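Local coordinates for protein putative fumarylpyruvate hydrolase (Burkholderia cenocepacia, PDB 4MAQ) that is a putative hydrolase of the fumarylacetoacetate hydrolase family, a beta-rich protein whose assembly here holds two copies of the chain, at residues L85-E90 with L167-D172; S145-A150 with F232-G237; G74-P79 with V118-R123; W184-V189 with I205-P210; F31-V36 with D67-A72. All coordinates share one frame; numbering follows the deposited sequence.

Contact 1 (L85-E90 with L167-D172)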
# COMPACT_ATOMS: atom_id res chain seq x y z
N LEU B 85 -14.76 -14.19 -3.25
CA LEU B 85 -13.66 -13.98 -2.28
C LEU B 85 -12.86 -15.26 -2.19
O LEU B 85 -13.42 -16.31 -1.88
CB LEU B 85 -14.24 -13.65 -0.92
CG LEU B 85 -13.25 -13.29 0.17
CD1 LEU B 85 -12.57 -11.95 -0.08
CD2 LEU B 85 -14.03 -13.23 1.47
N HIS B 86 -11.56 -15.19 -2.49
CA HIS B 86 -10.73 -16.39 -2.41
C HIS B 86 -9.76 -16.37 -1.24
O HIS B 86 -9.34 -15.29 -0.80
CB HIS B 86 -9.96 -16.60 -3.71
CG HIS B 86 -10.83 -17.18 -4.79
ND1 HIS B 86 -10.35 -18.03 -5.76
CD2 HIS B 86 -12.16 -17.06 -5.01
CE1 HIS B 86 -11.35 -18.39 -6.56
NE2 HIS B 86 -12.46 -17.82 -6.12
N HIS B 87 -9.38 -17.56 -0.78
CA HIS B 87 -8.39 -17.74 0.29
C HIS B 87 -7.09 -18.29 -0.25
O HIS B 87 -7.09 -19.13 -1.14
CB HIS B 87 -8.90 -18.73 1.37
CG HIS B 87 -9.28 -20.09 0.83
ND1 HIS B 87 -8.35 -21.05 0.48
CD2 HIS B 87 -10.50 -20.63 0.56
CE1 HIS B 87 -8.99 -22.13 0.05
NE2 HIS B 87 -10.29 -21.89 0.06
N GLU B 88 -5.99 -17.83 0.34
CA GLU B 88 -4.67 -18.42 0.14
C GLU B 88 -3.93 -18.44 1.48
O GLU B 88 -3.53 -17.37 1.98
CB GLU B 88 -3.84 -17.64 -0.88
CG GLU B 88 -4.36 -17.74 -2.29
CD GLU B 88 -3.73 -16.71 -3.18
OE1 GLU B 88 -2.49 -16.65 -3.21
OE2 GLU B 88 -4.46 -15.94 -3.83
N ILE B 89 -3.75 -19.63 2.05
CA ILE B 89 -3.00 -19.77 3.32
C ILE B 89 -1.49 -19.51 3.08
O ILE B 89 -0.92 -20.02 2.11
CB ILE B 89 -3.20 -21.20 3.91
CG1 ILE B 89 -2.55 -21.35 5.29
CG2 ILE B 89 -2.70 -22.31 2.98
CD1 ILE B 89 -3.35 -20.64 6.34
N GLU B 90 -0.84 -18.75 3.97
CA GLU B 90 0.58 -18.39 3.79
C GLU B 90 1.32 -18.29 5.11
O GLU B 90 0.75 -17.81 6.08
CB GLU B 90 0.71 -17.07 3.03
CG GLU B 90 -0.15 -17.08 1.78
CD GLU B 90 0.25 -16.15 0.68
OE1 GLU B 90 1.34 -15.56 0.69
OE2 GLU B 90 -0.58 -16.07 -0.25
N LEU B 167 -5.21 -25.22 5.21
CA LEU B 167 -6.40 -24.42 5.45
C LEU B 167 -7.62 -25.29 5.18
O LEU B 167 -7.64 -26.07 4.22
CB LEU B 167 -6.39 -23.16 4.55
CG LEU B 167 -7.62 -22.24 4.60
CD1 LEU B 167 -7.21 -20.82 4.22
CD2 LEU B 167 -8.77 -22.70 3.71
N ALA B 168 -8.62 -25.18 6.05
CA ALA B 168 -9.91 -25.86 5.88
C ALA B 168 -11.05 -24.86 5.96
O ALA B 168 -10.91 -23.78 6.56
CB ALA B 168 -10.07 -26.93 6.96
N VAL B 169 -12.15 -25.23 5.32
CA VAL B 169 -13.38 -24.43 5.33
C VAL B 169 -14.50 -25.33 5.80
O VAL B 169 -14.74 -26.41 5.21
CB VAL B 169 -13.69 -23.88 3.91
CG1 VAL B 169 -15.07 -23.22 3.87
CG2 VAL B 169 -12.62 -22.90 3.45
N ASN B 170 -15.18 -24.92 6.86
CA ASN B 170 -16.21 -25.74 7.47
C ASN B 170 -15.71 -27.16 7.74
O ASN B 170 -16.44 -28.16 7.57
CB ASN B 170 -17.51 -25.70 6.65
CG ASN B 170 -17.96 -24.29 6.41
OD1 ASN B 170 -17.80 -23.43 7.28
ND2 ASN B 170 -18.50 -24.03 5.23
N GLY B 171 -14.46 -27.25 8.17
CA GLY B 171 -13.86 -28.53 8.56
C GLY B 171 -13.35 -29.36 7.39
O GLY B 171 -12.80 -30.44 7.60
N ASP B 172 -13.51 -28.87 6.16
CA ASP B 172 -13.11 -29.61 4.97
C ASP B 172 -11.79 -29.03 4.44
O ASP B 172 -11.72 -27.83 4.11
CB ASP B 172 -14.22 -29.47 3.92
CG ASP B 172 -13.93 -30.16 2.64
OD1 ASP B 172 -13.82 -31.41 2.64
OD2 ASP B 172 -13.86 -29.48 1.59
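His87 is the first residue of 85-90 to touch 167-172, and it does so with the flat of its imidazole. Leu167 CD2 stands 3.7 Å from the centroid of the His87 ring and only 14° off the ring normal, which defines a CH-pi contact over the face. The other branch of the same leucine serves the root of the histidine, Leu167 CD1 lying 3.9 Å from His87 CB. A chi1 of 56° sets the ring between the backbone N and carbonyl carbon of His87, and this rotation presents its face to Leu167 CD2. Val169 touches the ring more loosely and at a slant, with CG2 4.2 Å from His87 NE2. Two residues further on, Ile89 brings its branch point against the root of Leu167: the two CB atoms are 3.8 Å apart, and the side chains run past each other in opposite senses. Strands 85-90 and 167-169 belong to two different sheets; their axes approach to 8.4 Å at 149°, and the lack of hydrogen bonds between them agrees with this. Beyond Val169 the chain reverses through a type I' turn into strand 172-178. From that strand Gln175 OE1 binds both His87 ND1 and the backbone N of Ile89. The methyl over the face and the bond from ND1 to the side-chain oxygen of Gln175 would together limit the rotation of the buried ring.

Contact 2 (S145-A150 with F232-G237)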
# COMPACT_ATOMS: atom_id res chain seq x y z
N SER B 145 -8.14 -7.62 4.24
CA SER B 145 -7.67 -8.55 3.22
C SER B 145 -6.47 -9.39 3.64
O SER B 145 -6.03 -10.24 2.88
CB SER B 145 -7.37 -7.78 1.93
OG SER B 145 -6.32 -6.83 2.13
N GLY B 146 -5.95 -9.17 4.85
CA GLY B 146 -4.82 -9.97 5.33
C GLY B 146 -4.94 -10.37 6.79
O GLY B 146 -4.16 -9.91 7.64
N PRO B 147 -5.91 -11.27 7.08
CA PRO B 147 -5.94 -11.78 8.45
C PRO B 147 -4.64 -12.52 8.80
O PRO B 147 -4.14 -13.31 7.99
CB PRO B 147 -7.14 -12.77 8.47
CG PRO B 147 -7.81 -12.63 7.17
CD PRO B 147 -6.98 -11.83 6.23
N VAL B 148 -4.09 -12.26 9.99
CA VAL B 148 -2.84 -12.87 10.45
C VAL B 148 -3.03 -13.30 11.91
O VAL B 148 -3.69 -12.59 12.70
CB VAL B 148 -1.63 -11.89 10.31
CG1 VAL B 148 -0.32 -12.51 10.79
CG2 VAL B 148 -1.45 -11.40 8.87
N THR B 149 -2.42 -14.43 12.28
CA THR B 149 -2.40 -14.86 13.68
C THR B 149 -1.50 -13.98 14.53
O THR B 149 -0.68 -13.20 14.01
CB THR B 149 -1.89 -16.30 13.80
OG1 THR B 149 -0.52 -16.38 13.35
CG2 THR B 149 -2.79 -17.27 13.02
N ALA B 150 -1.60 -14.15 15.84
CA ALA B 150 -0.55 -13.65 16.69
C ALA B 150 0.82 -14.16 16.19
O ALA B 150 0.94 -15.30 15.67
CB ALA B 150 -0.82 -14.07 18.13
N PHE B 232 -5.36 -21.12 13.47
CA PHE B 232 -6.37 -20.09 13.60
C PHE B 232 -7.75 -20.66 13.29
O PHE B 232 -7.90 -21.74 12.65
CB PHE B 232 -6.10 -18.88 12.68
CG PHE B 232 -6.20 -19.19 11.23
CD1 PHE B 232 -7.43 -19.18 10.57
CD2 PHE B 232 -5.06 -19.49 10.48
CE1 PHE B 232 -7.52 -19.48 9.21
CE2 PHE B 232 -5.14 -19.80 9.12
CZ PHE B 232 -6.39 -19.80 8.49
N GLU B 233 -8.75 -19.89 13.72
CA GLU B 233 -10.16 -20.17 13.43
C GLU B 233 -10.90 -18.84 13.39
O GLU B 233 -10.80 -18.07 14.33
CB GLU B 233 -10.74 -21.10 14.50
CG GLU B 233 -12.24 -21.39 14.36
CD GLU B 233 -12.70 -22.62 15.14
OE1 GLU B 233 -11.84 -23.49 15.50
OE2 GLU B 233 -13.91 -22.73 15.40
N PHE B 234 -11.59 -18.55 12.29
CA PHE B 234 -12.42 -17.33 12.21
C PHE B 234 -13.62 -17.59 11.33
O PHE B 234 -13.68 -18.60 10.62
CB PHE B 234 -11.60 -16.09 11.74
CG PHE B 234 -11.08 -16.15 10.31
CD1 PHE B 234 -11.90 -15.86 9.22
CD2 PHE B 234 -9.73 -16.40 10.05
CE1 PHE B 234 -11.40 -15.86 7.92
CE2 PHE B 234 -9.22 -16.38 8.75
CZ PHE B 234 -10.06 -16.13 7.68
N VAL B 235 -14.60 -16.70 11.42
CA VAL B 235 -15.82 -16.81 10.65
C VAL B 235 -15.89 -15.64 9.67
O VAL B 235 -15.65 -14.49 10.04
CB VAL B 235 -17.07 -16.84 11.58
CG1 VAL B 235 -18.36 -16.83 10.78
CG2 VAL B 235 -17.02 -18.08 12.47
N VAL B 236 -16.20 -15.92 8.41
CA VAL B 236 -16.39 -14.87 7.40
C VAL B 236 -17.71 -14.16 7.66
O VAL B 236 -18.75 -14.82 7.90
CB VAL B 236 -16.38 -15.48 6.00
CG1 VAL B 236 -16.60 -14.42 4.94
CG2 VAL B 236 -15.04 -16.17 5.75
N GLY B 237 -17.68 -12.83 7.64
CA GLY B 237 -18.89 -12.05 7.87
C GLY B 237 -19.91 -12.12 6.75
O GLY B 237 -19.70 -12.76 5.69
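Thr149 and Phe232 form the tighter half of this contact, where Thr149 CG2 comes within 3.7 Å of Phe232 CB. The same methyl is 4.1 Å from Phe232 CD2, at a slant to the ring, and the two side chains cross at about a right angle. With chi1 at 63°, the Thr149 hydroxyl sits between the backbone N and carbonyl carbon, while CG2 lies opposite the carbonyl carbon and faces the phenylalanine. OG1 donates to Ala150 O at 2.9 Å, from 41° above that carbonyl's plane, and also accepts from Val116 N. The second half is looser: Pro147 CB is 4.2 Å from Phe234 CE2 and Pro147 CG is 4.2 Å from Phe234 CZ, again crossing nearly perpendicularly. Val76 touches both of these residues, and Ala72 lies against Pro147 and Phe232. The solvent side belongs to Glu233, which stands exposed between the two phenylalanines in sequence and forms a salt bridge with Arg221. Strands 146-153 and 230-236 belong to different sheets, and the absence of hydrogen bonds across the contact agrees with this. The threonine is split accordingly: its methyl joins the apolar interface, while its buried hydroxyl is satisfied by backbone groups.

Contact 3 (G74-P79 with V118-R123)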
# COMPACT_ATOMS: atom_id res chain seq x y z
N GLY B 74 -12.19 -14.36 15.47
CA GLY B 74 -13.43 -13.62 15.49
C GLY B 74 -14.11 -13.67 14.14
O GLY B 74 -14.24 -14.73 13.54
N THR B 75 -14.53 -12.50 13.67
CA THR B 75 -15.18 -12.34 12.37
C THR B 75 -14.22 -11.58 11.46
O THR B 75 -13.56 -10.60 11.90
CB THR B 75 -16.52 -11.56 12.50
OG1 THR B 75 -17.41 -12.31 13.34
CG2 THR B 75 -17.20 -11.33 11.13
N VAL B 76 -14.15 -12.00 10.20
CA VAL B 76 -13.39 -11.28 9.20
C VAL B 76 -14.44 -10.82 8.19
O VAL B 76 -15.13 -11.64 7.60
CB VAL B 76 -12.29 -12.15 8.54
CG1 VAL B 76 -11.70 -11.44 7.32
CG2 VAL B 76 -11.18 -12.49 9.55
N ALA B 77 -14.55 -9.52 7.98
CA ALA B 77 -15.64 -9.00 7.14
C ALA B 77 -15.56 -9.48 5.69
O ALA B 77 -14.48 -9.59 5.11
CB ALA B 77 -15.64 -7.48 7.18
N TYR B 78 -16.72 -9.74 5.10
CA TYR B 78 -16.80 -10.02 3.66
C TYR B 78 -16.86 -8.65 2.96
O TYR B 78 -17.72 -7.83 3.29
CB TYR B 78 -18.06 -10.85 3.38
CG TYR B 78 -18.13 -11.45 1.99
CD1 TYR B 78 -18.60 -10.71 0.91
CD2 TYR B 78 -17.75 -12.78 1.77
CE1 TYR B 78 -18.65 -11.25 -0.36
CE2 TYR B 78 -17.81 -13.34 0.50
CZ TYR B 78 -18.27 -12.56 -0.56
OH TYR B 78 -18.34 -13.07 -1.85
N PRO B 79 -15.91 -8.37 2.04
CA PRO B 79 -15.78 -7.02 1.48
C PRO B 79 -16.90 -6.71 0.46
O PRO B 79 -17.53 -7.63 -0.05
CB PRO B 79 -14.41 -7.07 0.78
CG PRO B 79 -14.32 -8.50 0.31
CD PRO B 79 -14.95 -9.30 1.44
N VAL B 118 -3.81 -15.33 5.90
CA VAL B 118 -4.59 -15.67 4.70
C VAL B 118 -4.57 -14.44 3.80
O VAL B 118 -4.98 -13.35 4.19
CB VAL B 118 -6.05 -16.05 5.05
CG1 VAL B 118 -6.77 -16.52 3.78
CG2 VAL B 118 -6.08 -17.13 6.13
N ASP B 119 -4.03 -14.61 2.59
CA ASP B 119 -4.15 -13.60 1.55
C ASP B 119 -5.56 -13.75 0.99
O ASP B 119 -5.89 -14.76 0.36
CB ASP B 119 -3.06 -13.85 0.50
CG ASP B 119 -3.21 -12.99 -0.75
OD1 ASP B 119 -3.95 -11.99 -0.72
OD2 ASP B 119 -2.59 -13.33 -1.78
N LEU B 120 -6.43 -12.80 1.30
CA LEU B 120 -7.77 -12.78 0.71
C LEU B 120 -7.80 -11.94 -0.56
O LEU B 120 -7.17 -10.89 -0.61
CB LEU B 120 -8.79 -12.25 1.73
CG LEU B 120 -8.97 -13.11 2.99
CD1 LEU B 120 -9.88 -12.41 3.99
CD2 LEU B 120 -9.56 -14.46 2.62
N THR B 121 -8.58 -12.41 -1.54
CA THR B 121 -8.63 -11.77 -2.85
C THR B 121 -10.06 -11.59 -3.32
O THR B 121 -10.86 -12.52 -3.24
CB THR B 121 -7.94 -12.64 -3.91
OG1 THR B 121 -6.65 -13.00 -3.44
CG2 THR B 121 -7.78 -11.90 -5.26
N ARG B 122 -10.36 -10.41 -3.86
CA ARG B 122 -11.62 -10.23 -4.61
C ARG B 122 -11.29 -10.72 -6.02
O ARG B 122 -10.78 -9.97 -6.85
CB ARG B 122 -12.09 -8.78 -4.54
CG ARG B 122 -12.50 -8.39 -3.12
CD ARG B 122 -13.19 -7.04 -3.05
NE ARG B 122 -12.30 -5.89 -3.24
CZ ARG B 122 -12.62 -4.63 -2.96
NH1 ARG B 122 -13.79 -4.32 -2.38
NH2 ARG B 122 -11.73 -3.67 -3.21
N ARG B 123 -11.52 -12.01 -6.26
CA ARG B 123 -10.99 -12.71 -7.45
C ARG B 123 -11.66 -12.24 -8.73
O ARG B 123 -11.03 -12.20 -9.78
CB ARG B 123 -11.12 -14.22 -7.25
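Val76 to Pro79 runs alongside Leu120 to Arg122 with end-to-end directions only 18° apart, yet the nearest CA atoms, those of Pro79 and Arg122, remain 8.0 Å apart, and no hydrogen bond crosses. Side chains therefore carry the whole contact, at two points. At the first, Val76 CG1 meets Leu120 CD1 at 3.9 Å, one branch end against another with the side chains inclined to each other. At the second, the Pro79 ring rests against the aliphatic part of Arg122: Pro79 CG is 3.8 Å from Arg122 CD and almost as near to Arg122 CG, with Pro79 CB a little further from the same CD. Proline and arginine pass each other in opposite directions. The arginine bends about its CG-CD bond (chi3 -73°), between the two methylenes that lie against the proline, and this turns NE and the guanidinium off in a new direction, where Pro79 CB meets the guanidinium only obliquely. The polar end of Arg122 is held elsewhere: NH2 donates to Trp138 O, while NH1 bonds to Pro80 O of its own chain and to Ser196 O of the second subunit. Phe142 touches both Pro79 and Arg122, and Pro147 touches both Val76 and Leu120. Arg122 also occupies the N-cap position of helix 123-132, at the point where strand 111-122 ends. The chemistry is thus divided along one side chain: Arg122 gives its hydrocarbon stem to the proline and its buried N-H groups to carbonyl oxygens, one of them across the dimer interface.

Contact 4 (W184-V189 with I205-P210)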
# COMPACT_ATOMS: atom_id res chain seq x y z
N TRP B 184 11.10 -20.04 -4.12
CA TRP B 184 12.14 -19.23 -3.52
C TRP B 184 11.99 -19.28 -2.00
O TRP B 184 10.97 -18.87 -1.50
CB TRP B 184 12.03 -17.78 -4.00
CG TRP B 184 12.42 -17.62 -5.45
CD1 TRP B 184 11.57 -17.47 -6.53
CD2 TRP B 184 13.75 -17.63 -5.98
NE1 TRP B 184 12.32 -17.37 -7.70
CE2 TRP B 184 13.65 -17.46 -7.38
CE3 TRP B 184 15.03 -17.74 -5.39
CZ2 TRP B 184 14.78 -17.40 -8.21
CZ3 TRP B 184 16.14 -17.68 -6.21
CH2 TRP B 184 16.01 -17.52 -7.61
N PRO B 185 13.02 -19.77 -1.30
CA PRO B 185 12.93 -19.80 0.16
C PRO B 185 12.91 -18.42 0.77
O PRO B 185 13.23 -17.42 0.12
CB PRO B 185 14.18 -20.56 0.61
CG PRO B 185 15.05 -20.70 -0.58
CD PRO B 185 14.27 -20.35 -1.82
N VAL B 186 12.58 -18.37 2.06
CA VAL B 186 12.42 -17.11 2.76
C VAL B 186 13.64 -16.18 2.63
O VAL B 186 13.46 -15.00 2.34
CB VAL B 186 12.02 -17.37 4.23
CG1 VAL B 186 12.13 -16.10 5.07
CG2 VAL B 186 10.62 -17.96 4.28
N PRO B 187 14.90 -16.69 2.80
CA PRO B 187 16.04 -15.76 2.69
C PRO B 187 16.12 -15.09 1.31
O PRO B 187 16.50 -13.91 1.22
CB PRO B 187 17.27 -16.65 2.91
CG PRO B 187 16.77 -17.84 3.66
CD PRO B 187 15.33 -18.04 3.23
N ASP B 188 15.77 -15.82 0.25
CA ASP B 188 15.79 -15.24 -1.10
C ASP B 188 14.64 -14.28 -1.33
O ASP B 188 14.81 -13.27 -1.98
CB ASP B 188 15.76 -16.31 -2.18
CG ASP B 188 17.00 -17.15 -2.15
OD1 ASP B 188 18.05 -16.61 -2.45
OD2 ASP B 188 16.89 -18.32 -1.81
N VAL B 189 13.47 -14.58 -0.77
CA VAL B 189 12.35 -13.66 -0.87
C VAL B 189 12.71 -12.32 -0.20
O VAL B 189 12.48 -11.25 -0.78
CB VAL B 189 11.07 -14.27 -0.27
CG1 VAL B 189 9.96 -13.24 -0.26
CG2 VAL B 189 10.64 -15.45 -1.13
N ILE B 205 5.99 -10.12 5.32
CA ILE B 205 6.06 -10.73 4.01
C ILE B 205 5.23 -12.00 4.00
O ILE B 205 5.45 -12.93 4.81
CB ILE B 205 7.51 -11.07 3.61
CG1 ILE B 205 8.43 -9.83 3.70
CG2 ILE B 205 7.53 -11.67 2.20
CD1 ILE B 205 9.91 -10.17 3.50
N PHE B 206 4.24 -12.03 3.11
CA PHE B 206 3.44 -13.23 2.86
C PHE B 206 4.19 -14.00 1.78
O PHE B 206 4.46 -13.48 0.70
CB PHE B 206 2.07 -12.83 2.31
CG PHE B 206 1.07 -12.40 3.34
CD1 PHE B 206 1.29 -11.27 4.13
CD2 PHE B 206 -0.12 -13.08 3.47
CE1 PHE B 206 0.33 -10.84 5.04
CE2 PHE B 206 -1.08 -12.67 4.39
CZ PHE B 206 -0.86 -11.53 5.17
N THR B 207 4.56 -15.24 2.10
CA THR B 207 5.58 -15.99 1.34
C THR B 207 5.04 -16.98 0.31
O THR B 207 5.80 -17.77 -0.26
CB THR B 207 6.56 -16.74 2.29
OG1 THR B 207 5.85 -17.64 3.15
CG2 THR B 207 7.33 -15.75 3.14
N GLY B 208 3.73 -16.93 0.05
CA GLY B 208 3.14 -17.76 -1.00
C GLY B 208 2.23 -18.82 -0.44
O GLY B 208 2.11 -18.99 0.78
N THR B 209 1.58 -19.56 -1.32
CA THR B 209 0.53 -20.48 -0.91
C THR B 209 0.62 -21.78 -1.68
O THR B 209 0.96 -21.77 -2.87
CB THR B 209 -0.85 -19.80 -1.14
OG1 THR B 209 -1.87 -20.49 -0.40
CG2 THR B 209 -1.26 -19.76 -2.61
N PRO B 210 0.30 -22.91 -1.03
CA PRO B 210 0.25 -24.17 -1.77
C PRO B 210 -1.02 -24.23 -2.63
O PRO B 210 -1.80 -23.28 -2.67
CB PRO B 210 0.20 -25.22 -0.67
CG PRO B 210 -0.46 -24.54 0.48
CD PRO B 210 0.02 -23.11 0.41
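A helix lying against the end of a sheet strand makes this contact: the first turn of helix 186-196 packs on strand 204-206 and the loop that follows it. The more intimate pair is Val189 with Ile205, whose CG1 and CG2 atoms respectively are 3.8 Å apart. Val189 CG1 points opposite its backbone N (chi1 174°), and the two side chains slide past each other in opposite directions. One helical turn earlier, Val186 CG2 touches Thr207 CG2 at 4.1 Å, methyl to methyl, with the side chains inclined to one another. The closest CA atoms across the segments, Val186 CA and Thr207 CA, are 7.1 Å apart. Thr207 turns its methyl to the helix, and its hydroxyl bonds to Leu91 O in the neighbouring strand 85-95. Pro185 is the N-cap residue, and its carbonyl O accepts from Val189 N at 3.0 Å, which closes the first helical turn. Further along 205-210, Gly208 N bonds to Glu90 OE1. Phe206, whose CA-CB bond leads away from the helix, packs on Val36. The whole is the first turn of a helix covering the end of a sheet strand, with Val186 and Val189, one turn apart, meeting Thr207 and Ile205.

Contact 5 (F31-V36 with D67-A72)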
# COMPACT_ATOMS: atom_id res chain seq x y z
N PHE B 31 3.37 -6.02 17.55
CA PHE B 31 4.28 -5.83 16.44
C PHE B 31 3.70 -4.76 15.50
O PHE B 31 2.67 -4.99 14.88
CB PHE B 31 4.48 -7.16 15.69
CG PHE B 31 5.47 -7.07 14.57
CD1 PHE B 31 5.07 -6.69 13.28
CD2 PHE B 31 6.82 -7.35 14.81
CE1 PHE B 31 5.99 -6.59 12.25
CE2 PHE B 31 7.75 -7.24 13.78
CZ PHE B 31 7.34 -6.88 12.50
N PRO B 32 4.35 -3.58 15.42
CA PRO B 32 3.83 -2.49 14.59
C PRO B 32 4.13 -2.76 13.11
O PRO B 32 5.27 -3.05 12.76
CB PRO B 32 4.62 -1.26 15.12
CG PRO B 32 5.94 -1.84 15.52
CD PRO B 32 5.66 -3.25 16.02
N VAL B 33 3.11 -2.67 12.27
CA VAL B 33 3.24 -3.02 10.86
C VAL B 33 3.64 -1.79 10.05
O VAL B 33 3.01 -0.72 10.19
CB VAL B 33 1.93 -3.63 10.30
CG1 VAL B 33 2.10 -4.00 8.82
CG2 VAL B 33 1.52 -4.86 11.09
N ARG B 34 4.64 -1.98 9.19
CA ARG B 34 5.19 -0.92 8.35
C ARG B 34 4.58 -1.09 6.94
O ARG B 34 3.57 -0.45 6.62
CB ARG B 34 6.73 -0.94 8.43
CG ARG B 34 7.42 0.36 8.04
CD ARG B 34 7.36 0.72 6.56
NE ARG B 34 8.13 -0.23 5.74
CZ ARG B 34 8.92 0.09 4.72
NH1 ARG B 34 9.58 -0.87 4.07
NH2 ARG B 34 9.09 1.38 4.37
N ARG B 35 5.15 -1.98 6.12
CA ARG B 35 4.54 -2.36 4.84
C ARG B 35 4.28 -3.86 4.80
O ARG B 35 4.81 -4.60 5.65
CB ARG B 35 5.42 -1.94 3.66
CG ARG B 35 5.47 -0.45 3.39
CD ARG B 35 6.31 -0.15 2.16
NE ARG B 35 6.69 1.26 2.12
CZ ARG B 35 7.65 1.76 1.35
NH1 ARG B 35 8.25 0.99 0.42
NH2 ARG B 35 8.01 3.03 1.53
N VAL B 36 3.46 -4.29 3.84
CA VAL B 36 3.12 -5.71 3.68
C VAL B 36 3.42 -6.12 2.24
O VAL B 36 2.81 -5.58 1.32
CB VAL B 36 1.64 -5.97 4.02
CG1 VAL B 36 1.32 -7.47 3.86
CG2 VAL B 36 1.31 -5.50 5.42
N ASP B 67 -2.89 -1.48 7.40
CA ASP B 67 -4.10 -1.64 8.19
C ASP B 67 -5.09 -2.65 7.60
O ASP B 67 -6.17 -2.81 8.16
CB ASP B 67 -4.76 -0.30 8.50
CG ASP B 67 -5.38 0.33 7.28
OD1 ASP B 67 -4.72 0.41 6.23
OD2 ASP B 67 -6.55 0.76 7.38
N ALA B 68 -4.72 -3.34 6.52
CA ALA B 68 -5.48 -4.50 6.06
C ALA B 68 -5.15 -5.75 6.86
O ALA B 68 -5.80 -6.78 6.71
CB ALA B 68 -5.18 -4.76 4.59
N ILE B 69 -4.11 -5.66 7.69
CA ILE B 69 -3.71 -6.78 8.56
C ILE B 69 -4.61 -6.74 9.78
O ILE B 69 -4.59 -5.76 10.56
CB ILE B 69 -2.22 -6.68 8.96
CG1 ILE B 69 -1.33 -6.61 7.70
CG2 ILE B 69 -1.85 -7.81 9.89
CD1 ILE B 69 -1.52 -7.74 6.70
N VAL B 70 -5.43 -7.77 9.92
CA VAL B 70 -6.43 -7.87 10.97
C VAL B 70 -6.26 -9.23 11.66
O VAL B 70 -5.57 -10.11 11.15
CB VAL B 70 -7.86 -7.75 10.38
CG1 VAL B 70 -8.04 -6.39 9.71
CG2 VAL B 70 -8.21 -8.92 9.45
N PRO B 71 -6.89 -9.40 12.83
CA PRO B 71 -6.75 -10.69 13.49
C PRO B 71 -7.41 -11.83 12.72
O PRO B 71 -8.52 -11.70 12.18
CB PRO B 71 -7.49 -10.48 14.84
CG PRO B 71 -7.44 -8.99 15.04
CD PRO B 71 -7.61 -8.42 13.66
N ALA B 72 -6.70 -12.95 12.65
CA ALA B 72 -7.25 -14.18 12.05
C ALA B 72 -8.05 -14.92 13.13
O ALA B 72 -7.75 -16.06 13.49
CB ALA B 72 -6.12 -15.05 11.52
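Val36 and Ile69 meet tip to tip within the beta-rich core of the fumarylacetoacetate hydrolase family fold, where strand 36-39 and strand 69-71 belong to one large mixed sheet without being paired with each other. The apolar contacts come first. Val36 CG2 is 3.7 Å from Ile69 CG1 and 3.8 Å from Ile69 CD1, while the other valine branch, CG1, stands 4.0 Å from Ile69 CD1. Both isoleucine torsions are near -60° (chi1 -56°, chi2 -55°), a bent shape that brings CD1 close to both methyls of Val36. Val33 adds a looser touch, with CG1 4.5 Å from Ile69 CG1. Leu204 lies against both Val33 and Ile69, and Val22 does the same. No hydrogen bond links 31-36 with 67-72, so within the chain the contact is purely aliphatic.

Charged groups of these same segments work largely across the dimer. Arg34 and Arg35 form salt bridges to Asp67 of the second subunit, and Asp67 of this chain is bound in turn by Arg34 and Arg35 of the second subunit; Arg35 also reaches Asp143 of that subunit, while Arg34 pairs with Asp203 of its own chain. The gathering of arginines is therefore balanced by carboxylates of both chains, consistent with an ionic interface flanking the apolar core. The two guanidinium groups overlap near their rims: Arg35 NE sits 3.3 Å above the Arg34 plane, and Arg34 NH2 sits 3.1 Å above that of Arg35.

From the N terminus, contact 5 closes first, a loop of 30 residues that ties the end of strand 30-32 and the start of strand 36-39 to strand 69-71. Contact 3 then starts at 74-79, and contact 1 opens at 85-90 before contact 3 closes, so these two cross. Contact 1 crosses contact 2 in turn, because 145-150 precedes 167-172 and 232-237 follows it. Contact 4 opens and closes between the two ends of contact 2. Contacts 1, 2 and 3 join the large mixed sheet to the second sheet, that of strands 75-76, 164-169 and 230-236; contact 4 lays a helix on the large sheet, and Phe206 links it to Val36 and Ile69 of contact 5.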